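Local coordinates for protein ureidoglycolate hydrolase (Arabidopsis thaliana, PDB 4PXE) that hydrolyses (S)-ureidoglycolate to glyoxylate, ammonium and carbon dioxide in plant purine breakdown, using two manganese ions per subunit of a homodimer, at residues H92-P97 with S136-R141. Numbering follows the deposited sequence.
Sequences HIDAIP and SEEPTR. With MN (manganese (II) ion), chain C; MN (manganese (II) ion), chain D; GLV (glyoxylic acid), chain E.
Ser136 OG donates to Asp94 OD2 at 2.7 Å, arriving from above the carboxylate plane. Glu137 N makes a nearly straight bond (171°) to the syn side of Asp94 OD1, 3.0 Å away. Glu137 CB packs 3.5 Å from His92 CG. Glu137 CG stands anti to the backbone N (chi1 -176°) and the chain bends at chi2, bringing Glu137 OE1 over one face of the His92 imidazole, where it accepts from the water bridging the two manganese ions; Glu137 OE2 lies 2.5 Å from glyoxylate O1. Glu138 N completes the grip on Asp94, reaching Asp94 OD2 at 3.0 Å from the face opposite Ser136 OG. Replacing Asp94 by an alanine is likely to leave both amides and the serine hydroxyl without their acceptor, and the loop with the two glutamates freer to shift. This is the dinuclear centre of the M20 peptidase family: His92 NE2 binds one manganese, Glu138 OE2 the other at 2.2 Å, and Asp103 joins both. Glu138 OE1 accepts from Asn294 of the second subunit, while Ile96 CG2 presses on Glu138 CD at 3.4 Å. Beyond Pro139, Thr140 CG2 packs 3.7 Å from Pro97 CD, and a water sits between Thr140 OG1 and Ala95 O, its bond to Ala95 O weak.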
loop_
_atom_site.group_PDB
_atom_site.type_symbol
_atom_site.label_atom_id
_atom_site.label_comp_id
_atom_site.label_asym_id
_atom_site.label_seq_id
_atom_site.Cartn_x
_atom_site.Cartn_y
_atom_site.Cartn_z
ATOM N N HIS A 92 -25.026 11.120 -3.894
ATOM C CA HIS A 92 -24.437 9.834 -3.505
ATOM C C HIS A 92 -24.212 9.778 -1.996
ATOM O O HIS A 92 -24.198 10.815 -1.318
ATOM C CB HIS A 92 -23.089 9.654 -4.207
ATOM C CG HIS A 92 -22.078 10.683 -3.814
ATOM N ND1 HIS A 92 -21.077 10.432 -2.897
ATOM C CD2 HIS A 92 -21.937 11.976 -4.186
ATOM C CE1 HIS A 92 -20.363 11.529 -2.723
ATOM N NE2 HIS A 92 -20.860 12.476 -3.497
ATOM N N ILE A 93 -24.029 8.579 -1.455
ATOM C CA ILE A 93 -23.643 8.458 -0.052
ATOM C C ILE A 93 -22.340 7.694 0.155
ATOM O O ILE A 93 -21.897 7.535 1.294
ATOM C CB ILE A 93 -24.754 7.827 0.818
ATOM C CG1 ILE A 93 -25.046 6.392 0.365
ATOM C CG2 ILE A 93 -26.011 8.702 0.811
ATOM C CD1 ILE A 93 -26.223 5.756 1.099
ATOM N N ASP A 94 -21.718 7.220 -0.918
ATOM C CA ASP A 94 -20.398 6.625 -0.714
ATOM C C ASP A 94 -19.378 7.703 -0.323
ATOM O O ASP A 94 -19.574 8.888 -0.614
ATOM C CB ASP A 94 -19.939 5.693 -1.864
ATOM C CG ASP A 94 -19.863 6.371 -3.235
ATOM O OD1 ASP A 94 -20.576 7.357 -3.513
ATOM O OD2 ASP A 94 -19.098 5.845 -4.075
ATOM N N ALA A 95 -18.330 7.273 0.374
ATOM C CA ALA A 95 -17.318 8.149 0.959
ATOM C C ALA A 95 -15.950 7.530 0.720
ATOM O O ALA A 95 -15.728 6.355 1.038
ATOM C CB ALA A 95 -17.550 8.293 2.445
ATOM N N ILE A 96 -15.027 8.308 0.170
ATOM C CA ILE A 96 -13.658 7.811 -0.016
ATOM C C ILE A 96 -12.958 7.610 1.335
ATOM O O ILE A 96 -13.418 8.117 2.354
ATOM C CB ILE A 96 -12.822 8.710 -0.966
ATOM C CG1 ILE A 96 -12.399 10.017 -0.290
ATOM C CG2 ILE A 96 -13.571 8.977 -2.252
ATOM C CD1 ILE A 96 -11.511 10.872 -1.172
ATOM N N PRO A 97 -11.864 6.841 1.359
ATOM C CA PRO A 97 -11.213 6.620 2.656
ATOM C C PRO A 97 -10.852 7.901 3.420
ATOM O O PRO A 97 -10.244 8.821 2.863
ATOM C CB PRO A 97 -9.950 5.838 2.273
ATOM C CG PRO A 97 -10.383 5.057 1.048
ATOM C CD PRO A 97 -11.284 5.995 0.294
ATOM N N SER A 136 -23.196 4.692 -6.550
ATOM C CA SER A 136 -21.848 5.069 -6.140
ATOM C C SER A 136 -21.405 6.190 -7.050
ATOM O O SER A 136 -21.681 6.151 -8.253
ATOM C CB SER A 136 -20.889 3.884 -6.282
ATOM O OG SER A 136 -19.542 4.326 -6.315
ATOM N N GLU A 137 -20.717 7.185 -6.493
ATOM C CA GLU A 137 -20.167 8.265 -7.300
ATOM C C GLU A 137 -18.643 8.296 -7.210
ATOM O O GLU A 137 -17.970 8.797 -8.114
ATOM C CB GLU A 137 -20.770 9.609 -6.860
ATOM C CG GLU A 137 -20.344 10.802 -7.701
ATOM C CD GLU A 137 -19.126 11.520 -7.168
ATOM O OE1 GLU A 137 -18.667 11.226 -6.036
ATOM O OE2 GLU A 137 -18.611 12.390 -7.906
ATOM N N GLU A 138 -18.095 7.788 -6.109
ATOM C CA GLU A 138 -16.646 7.832 -5.902
ATOM C C GLU A 138 -15.937 6.672 -6.606
ATOM O O GLU A 138 -16.495 5.581 -6.711
ATOM C CB GLU A 138 -16.317 7.851 -4.409
ATOM C CG GLU A 138 -16.944 9.029 -3.673
ATOM C CD GLU A 138 -16.194 10.314 -3.856
ATOM O OE1 GLU A 138 -15.327 10.439 -4.750
ATOM O OE2 GLU A 138 -16.483 11.224 -3.051
ATOM N N PRO A 139 -14.707 6.907 -7.102
ATOM C CA PRO A 139 -14.000 5.891 -7.902
ATOM C C PRO A 139 -13.235 4.872 -7.061
ATOM O O PRO A 139 -12.476 4.077 -7.618
ATOM C CB PRO A 139 -13.010 6.731 -8.715
ATOM C CG PRO A 139 -12.684 7.873 -7.809
ATOM C CD PRO A 139 -14.011 8.209 -7.134
ATOM N N THR A 140 -13.432 4.887 -5.748
ATOM C CA THR A 140 -12.612 4.108 -4.809
ATOM C C THR A 140 -12.456 2.621 -5.128
ATOM O O THR A 140 -11.336 2.091 -5.129
ATOM C CB THR A 140 -13.178 4.225 -3.379
ATOM O OG1 THR A 140 -13.370 5.612 -3.072
ATOM C CG2 THR A 140 -12.223 3.607 -2.349
ATOM N N ARG A 141 -13.570 1.938 -5.371
ATOM C CA ARG A 141 -13.499 0.486 -5.451
ATOM C C ARG A 141 -13.001 -0.035 -6.795
ATOM O O ARG A 141 -12.106 -0.876 -6.828
ATOM C CB ARG A 141 -14.843 -0.157 -5.115
ATOM C CG ARG A 141 -14.727 -1.671 -5.029
ATOM C CD ARG A 141 -15.855 -2.316 -4.236
ATOM N NE ARG A 141 -15.551 -3.733 -4.039
ATOM C CZ ARG A 141 -16.250 -4.570 -3.283
ATOM N NH1 ARG A 141 -17.341 -4.159 -2.643
ATOM N NH2 ARG A 141 -15.853 -5.837 -3.179
HETATM MN MN MN C . -19.848 14.487 -3.974
HETATM MN MN MN D . -16.305 13.364 -3.272
HETATM C C1 GLV E . -15.575 13.343 -6.637
HETATM O O1 GLV E . -16.833 13.854 -6.917
HETATM C C2 GLV E . -14.451 14.209 -7.087
HETATM O O2 GLV E . -14.716 15.313 -7.663
HETATM O O3 GLV E . -13.257 13.839 -6.888
HETATM O O HOH W 1 -15.705 5.130 -1.612
HETATM O O HOH W 2 -15.872 10.953 -0.397
HETATM O O HOH W 3 -18.085 13.225 -4.455
HETATM O O HOH W 4 -20.794 14.556 -5.991
HETATM O O HOH W 5 -18.307 15.997 -5.192
HETATM O O HOH W 6 -16.040 15.044 -3.945
#